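Local atomic coordinates of class II aldolase/adducin N-terminal domain-containing protein (Thermoplasma acidophilum, PDB entry 3M4R), a protein that binds zinc through its N-terminal class II aldolase/adducin domain, the part described here, and is probably an oxidoreductase of the short-chain dehydrogenase/reductase family. Residues 39-44 with 127-132; 190-195 with 202-207. All coordinates share one frame; numbering follows the deposited sequence.

Contact 1: 39-44 with 127-132; sequences GNTSVK and FVMHSH. With ZN (zinc ion), chain B.
At the zinc site of the class II aldolase domain, Asn40 pairs with His130 where strand 40-44 runs antiparallel to strand 127-131, the two directions 176° apart. This is a hydrogen-bonded pair: Asn40 N reaches His130 O at 2.8 Å, and His130 N reaches Asn40 O at the same distance. Ser42 and Val128 form the next such pair, looser on one side, with Val128 N 3.3 Å from Ser42 O and well above that carbonyl's plane. Beside the first pair, Asn40 OD1 lies 3.2 Å from His130 CD2, near the ring plane at its edge, while the main polar partner of the Asn40 amide is His120. The imidazole projects with CG anti to the backbone N (chi1 -180°), which carries NE2 to 2.2 Å from the zinc, while ND1 is held by Leu190 O. His132 NE2 binds the same ion at 2.1 Å; Glu116, His188 and a water complete the site. On the face carrying Thr41 and selenomethionine Met129, Val43 CG2 sits over the Phe127 ring, 3.7 Å from its centroid, and helix 16-28 touches both side chains. Without the Phe127 ring, as with an alanine here, Val43 CG2 would lose its CH-pi partner and a gap would probably open beside that helix. A His-X-His pair at the end of a central strand, joined by a glutamate and a later histidine, is the metal site familiar from class II aldolases such as fuculose-1-phosphate aldolase.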
loop_
_atom_site.group_PDB
_atom_site.type_symbol
_atom_site.label_atom_id
_atom_site.label_comp_id
_atom_site.label_asym_id
_atom_site.label_seq_id
_atom_site.Cartn_x
_atom_site.Cartn_y
_atom_site.Cartn_z
ATOM N N GLY A 39 -6.377 0.328 5.607
ATOM C CA GLY A 39 -5.892 0.395 4.233
ATOM C C GLY A 39 -5.067 1.652 4.020
ATOM O O GLY A 39 -5.208 2.644 4.737
ATOM N N ASN A 40 -4.209 1.623 3.025
ATOM C CA ASN A 40 -3.366 2.752 2.802
ATOM C C ASN A 40 -2.755 2.683 1.407
ATOM O O ASN A 40 -2.586 1.617 0.830
ATOM C CB ASN A 40 -2.339 2.913 3.957
ATOM C CG ASN A 40 -1.949 1.603 4.582
ATOM O OD1 ASN A 40 -1.211 0.836 3.969
ATOM N ND2 ASN A 40 -2.481 1.305 5.775
ATOM N N THR A 41 -2.513 3.854 0.863
ATOM C CA THR A 41 -1.982 4.013 -0.433
ATOM C C THR A 41 -0.802 4.978 -0.391
ATOM O O THR A 41 -0.628 5.751 0.591
ATOM C CB THR A 41 -3.046 4.628 -1.325
ATOM O OG1 THR A 41 -3.536 5.837 -0.694
ATOM C CG2 THR A 41 -4.221 3.608 -1.525
ATOM N N SER A 42 -0.068 5.015 -1.500
ATOM C CA SER A 42 1.098 5.861 -1.598
ATOM C C SER A 42 1.510 6.093 -3.039
ATOM O O SER A 42 1.145 5.342 -3.918
ATOM C CB SER A 42 2.254 5.281 -0.827
ATOM O OG SER A 42 2.777 4.130 -1.448
ATOM N N VAL A 43 2.198 7.196 -3.263
ATOM C CA VAL A 43 2.808 7.481 -4.532
ATOM C C VAL A 43 4.225 8.027 -4.275
ATOM O O VAL A 43 4.404 8.854 -3.392
ATOM C CB VAL A 43 1.977 8.469 -5.353
ATOM C CG1 VAL A 43 1.751 9.750 -4.596
ATOM C CG2 VAL A 43 2.614 8.671 -6.752
ATOM N N LYS A 44 5.200 7.524 -5.028
ATOM C CA LYS A 44 6.564 8.043 -4.998
ATOM C C LYS A 44 6.722 9.186 -6.015
ATOM O O LYS A 44 6.356 9.066 -7.193
ATOM C CB LYS A 44 7.569 6.933 -5.272
ATOM C CG LYS A 44 7.568 5.871 -4.171
ATOM C CD LYS A 44 8.446 4.691 -4.552
ATOM C CE LYS A 44 8.318 3.537 -3.515
ATOM N NZ LYS A 44 6.979 2.847 -3.535
ATOM N N PHE A 127 3.395 3.565 -7.518
ATOM C CA PHE A 127 2.133 3.513 -6.760
ATOM C C PHE A 127 2.027 2.171 -6.043
ATOM O O PHE A 127 2.323 1.139 -6.606
ATOM C CB PHE A 127 0.890 3.657 -7.700
ATOM C CG PHE A 127 0.713 5.028 -8.263
ATOM C CD1 PHE A 127 1.470 5.444 -9.379
ATOM C CD2 PHE A 127 -0.201 5.912 -7.700
ATOM C CE1 PHE A 127 1.316 6.706 -9.908
ATOM C CE2 PHE A 127 -0.343 7.214 -8.236
ATOM C CZ PHE A 127 0.410 7.596 -9.331
ATOM N N VAL A 128 1.569 2.196 -4.796
ATOM C CA VAL A 128 1.336 1.007 -4.003
ATOM C C VAL A 128 -0.013 1.191 -3.305
ATOM O O VAL A 128 -0.335 2.273 -2.778
ATOM C CB VAL A 128 2.428 0.827 -2.933
ATOM C CG1 VAL A 128 2.139 -0.383 -2.054
ATOM C CG2 VAL A 128 3.834 0.717 -3.572
HETATM N N MSE A 129 -0.784 0.108 -3.264
HETATM C CA MSE A 129 -2.079 0.094 -2.603
HETATM C C MSE A 129 -2.174 -1.109 -1.685
HETATM O O MSE A 129 -1.832 -2.232 -2.061
HETATM C CB MSE A 129 -3.168 0.020 -3.663
HETATM C CG MSE A 129 -3.202 1.288 -4.490
HETATM SE SE MSE A 129 -4.642 1.144 -5.803
HETATM C CE MSE A 129 -4.238 2.844 -6.627
ATOM N N HIS A 130 -2.666 -0.859 -0.485
ATOM C CA HIS A 130 -2.788 -1.848 0.563
ATOM C C HIS A 130 -4.225 -1.812 1.095
ATOM O O HIS A 130 -4.667 -0.762 1.539
ATOM C CB HIS A 130 -1.850 -1.508 1.714
ATOM C CG HIS A 130 -1.907 -2.484 2.833
ATOM N ND1 HIS A 130 -2.110 -3.836 2.626
ATOM C CD2 HIS A 130 -1.834 -2.308 4.176
ATOM C CE1 HIS A 130 -2.126 -4.443 3.803
ATOM N NE2 HIS A 130 -1.993 -3.536 4.752
ATOM N N SER A 131 -4.916 -2.959 1.085
ATOM C CA SER A 131 -6.215 -3.089 1.731
ATOM C C SER A 131 -6.277 -4.295 2.680
ATOM O O SER A 131 -5.451 -5.193 2.641
ATOM C CB SER A 131 -7.314 -3.234 0.679
ATOM O OG SER A 131 -7.363 -4.565 0.180
ATOM N N HIS A 132 -7.303 -4.309 3.506
ATOM C CA HIS A 132 -7.603 -5.445 4.340
ATOM C C HIS A 132 -8.887 -6.087 3.782
ATOM O O HIS A 132 -9.832 -6.354 4.509
ATOM C CB HIS A 132 -7.757 -5.015 5.801
ATOM C CG HIS A 132 -6.520 -4.392 6.381
ATOM N ND1 HIS A 132 -6.549 -3.670 7.553
ATOM C CD2 HIS A 132 -5.228 -4.367 5.951
ATOM C CE1 HIS A 132 -5.330 -3.223 7.822
ATOM N NE2 HIS A 132 -4.509 -3.642 6.875
HETATM ZN ZN ZN B . -2.372 -3.537 6.921
HETATM O O HOH W 1 -2.599 -3.581 8.931
#

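Contact 2: 190-195 with 202-207; sequences LLTFGD and DRHINI
His204 ND1 donates to Thr192 OG1 at 2.7 Å, the hydroxyl oxygen lying almost in the imidazole plane at the ring's edge. Thr192 holds OG1 between its backbone N and carbonyl carbon (chi1 62°), and from there the same oxygen also bonds to Ala200 O one turn earlier in the helix, so two bonds from helix 197-215 hold this buried hydroxyl. Toward the far end of the strand segment, Arg203 NH1 bonds to Phe193 O at 2.8 Å with a fairly straight N-H...O angle of 161°. The acceptor lies in the guanidinium plane, and an extended chain from CG to NE takes the group that far; a salt bridge from NE to Asp181 helps fix how the group is turned. Gly194 CA lies 3.7 Å from Arg203 NH1, and a side chain there would crowd it. Packing begins with Leu190, whose CD2 stands 3.7 Å from the centroid of the His204 ring, directly over one face. That methyl also meets Ile207 CG2 at 3.7 Å, and Ile207 CD1 rests on Thr192 CG2 at 3.8 Å. Leu190 and Thr192 thus point toward helix segment 202-207, whose axis makes 143° with that of strand 190-194, while Leu191 faces away. A strand followed by a short turn and a helix folded back across the sheet is a beta-alpha unit, here closing the alpha/beta fold of the AraD-like domain.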
loop_
_atom_site.group_PDB
_atom_site.type_symbol
_atom_site.label_atom_id
_atom_site.label_comp_id
_atom_site.label_asym_id
_atom_site.label_seq_id
_atom_site.Cartn_x
_atom_site.Cartn_y
_atom_site.Cartn_z
ATOM N N LEU A 190 -3.905 -7.395 1.249
ATOM C CA LEU A 190 -3.302 -7.447 -0.061
ATOM C C LEU A 190 -2.480 -6.214 -0.330
ATOM O O LEU A 190 -2.870 -5.099 0.039
ATOM C CB LEU A 190 -4.396 -7.538 -1.104
ATOM C CG LEU A 190 -3.990 -7.550 -2.589
ATOM C CD1 LEU A 190 -3.148 -8.793 -2.986
ATOM C CD2 LEU A 190 -5.297 -7.577 -3.394
ATOM N N LEU A 191 -1.371 -6.418 -1.039
ATOM C CA LEU A 191 -0.637 -5.358 -1.659
ATOM C C LEU A 191 -0.623 -5.507 -3.166
ATOM O O LEU A 191 -0.303 -6.582 -3.708
ATOM C CB LEU A 191 0.786 -5.373 -1.175
ATOM C CG LEU A 191 1.003 -4.964 0.284
ATOM C CD1 LEU A 191 2.299 -5.613 0.739
ATOM C CD2 LEU A 191 1.046 -3.404 0.412
ATOM N N THR A 192 -0.969 -4.421 -3.840
ATOM C CA THR A 192 -0.712 -4.271 -5.278
ATOM C C THR A 192 0.040 -2.983 -5.571
ATOM O O THR A 192 0.147 -2.090 -4.724
ATOM C CB THR A 192 -1.985 -4.403 -6.087
ATOM O OG1 THR A 192 -2.940 -3.380 -5.749
ATOM C CG2 THR A 192 -2.578 -5.836 -5.919
ATOM N N PHE A 193 0.541 -2.890 -6.798
ATOM C CA PHE A 193 1.448 -1.837 -7.156
ATOM C C PHE A 193 1.584 -1.714 -8.680
ATOM O O PHE A 193 1.191 -2.616 -9.436
ATOM C CB PHE A 193 2.814 -2.164 -6.550
ATOM C CG PHE A 193 3.045 -3.638 -6.386
ATOM C CD1 PHE A 193 3.288 -4.439 -7.479
ATOM C CD2 PHE A 193 2.964 -4.217 -5.139
ATOM C CE1 PHE A 193 3.461 -5.862 -7.338
ATOM C CE2 PHE A 193 3.120 -5.583 -4.972
ATOM C CZ PHE A 193 3.373 -6.427 -6.078
ATOM N N GLY A 194 2.159 -0.611 -9.119
ATOM C CA GLY A 194 2.394 -0.417 -10.552
ATOM C C GLY A 194 2.952 0.947 -10.835
ATOM O O GLY A 194 3.189 1.744 -9.907
ATOM N N ASP A 195 3.172 1.218 -12.105
ATOM C CA ASP A 195 3.796 2.443 -12.568
ATOM C C ASP A 195 2.827 3.621 -12.515
ATOM O O ASP A 195 3.245 4.789 -12.481
ATOM C CB ASP A 195 4.296 2.269 -14.004
ATOM C CG ASP A 195 5.498 1.343 -14.101
ATOM O OD1 ASP A 195 6.215 1.136 -13.105
ATOM O OD2 ASP A 195 5.732 0.826 -15.203
ATOM N N ASP A 202 -6.199 -1.684 -10.925
ATOM C CA ASP A 202 -6.761 -2.812 -11.694
ATOM C C ASP A 202 -6.270 -4.146 -11.111
ATOM O O ASP A 202 -7.028 -5.127 -11.044
ATOM C CB ASP A 202 -6.389 -2.721 -13.190
ATOM C CG ASP A 202 -7.128 -1.580 -13.946
ATOM O OD1 ASP A 202 -8.138 -1.008 -13.436
ATOM O OD2 ASP A 202 -6.706 -1.295 -15.102
ATOM N N ARG A 203 -4.996 -4.197 -10.716
ATOM C CA ARG A 203 -4.439 -5.409 -10.132
ATOM C C ARG A 203 -5.127 -5.726 -8.829
ATOM O O ARG A 203 -5.371 -6.908 -8.532
ATOM C CB ARG A 203 -2.938 -5.300 -9.861
ATOM C CG ARG A 203 -2.088 -5.365 -11.103
ATOM C CD ARG A 203 -0.634 -4.943 -10.937
ATOM N NE ARG A 203 0.077 -5.243 -12.186
ATOM C CZ ARG A 203 1.202 -4.688 -12.606
ATOM N NH1 ARG A 203 1.813 -3.789 -11.888
ATOM N NH2 ARG A 203 1.712 -5.050 -13.776
ATOM N N HIS A 204 -5.461 -4.694 -8.053
ATOM C CA HIS A 204 -6.150 -4.930 -6.790
ATOM C C HIS A 204 -7.538 -5.567 -7.006
ATOM O O HIS A 204 -7.909 -6.543 -6.348
ATOM C CB HIS A 204 -6.294 -3.625 -6.017
ATOM C CG HIS A 204 -6.114 -3.788 -4.545
ATOM N ND1 HIS A 204 -4.881 -3.659 -3.930
ATOM C CD2 HIS A 204 -6.999 -4.058 -3.557
ATOM C CE1 HIS A 204 -5.014 -3.905 -2.631
ATOM N NE2 HIS A 204 -6.293 -4.112 -2.373
ATOM N N ILE A 205 -8.307 -4.990 -7.923
ATOM C CA ILE A 205 -9.670 -5.470 -8.185
ATOM C C ILE A 205 -9.649 -6.893 -8.715
ATOM O O ILE A 205 -10.382 -7.751 -8.215
ATOM C CB ILE A 205 -10.439 -4.539 -9.155
ATOM C CG1 ILE A 205 -10.633 -3.145 -8.549
ATOM C CG2 ILE A 205 -11.795 -5.158 -9.565
ATOM C CD1 ILE A 205 -11.231 -3.154 -7.137
ATOM N N ASN A 206 -8.805 -7.136 -9.719
ATOM C CA ASN A 206 -8.687 -8.461 -10.353
ATOM C C ASN A 206 -8.420 -9.533 -9.310
ATOM O O ASN A 206 -9.123 -10.535 -9.272
ATOM C CB ASN A 206 -7.608 -8.434 -11.451
ATOM C CG ASN A 206 -8.145 -7.874 -12.765
ATOM O OD1 ASN A 206 -9.307 -8.138 -13.113
ATOM N ND2 ASN A 206 -7.324 -7.134 -13.508
ATOM N N ILE A 207 -7.497 -9.273 -8.387
ATOM C CA ILE A 207 -7.158 -10.258 -7.356
ATOM C C ILE A 207 -8.257 -10.458 -6.329
ATOM O O ILE A 207 -8.617 -11.608 -6.002
ATOM C CB ILE A 207 -5.857 -9.914 -6.644
ATOM C CG1 ILE A 207 -4.669 -10.156 -7.596
ATOM C CG2 ILE A 207 -5.708 -10.720 -5.348
ATOM C CD1 ILE A 207 -3.445 -9.323 -7.219
#

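How the contacts relate
From the N terminus, contact 1 joins strand 40-48 to strand 127-131 across 82 intervening residues, which include strands 54-61 and 75-79 and Glu116 of the metal site. Contact 2 opens only after contact 1 has closed and spans the turn after strand 189-194 and the first turn of helix 197-215, so the two are in series and neither nest nor cross. They meet through strand 127-131, which lies between strands 40-48 and 189-194 in the sheet: Met129 N probably bonds to Thr192 O (2.8 Å), and Ser131 OG probably bonds to His204 NE2 (2.8 Å). Helix 197-215 is thereby tied to two adjacent strands, one of which carries His130 to the zinc.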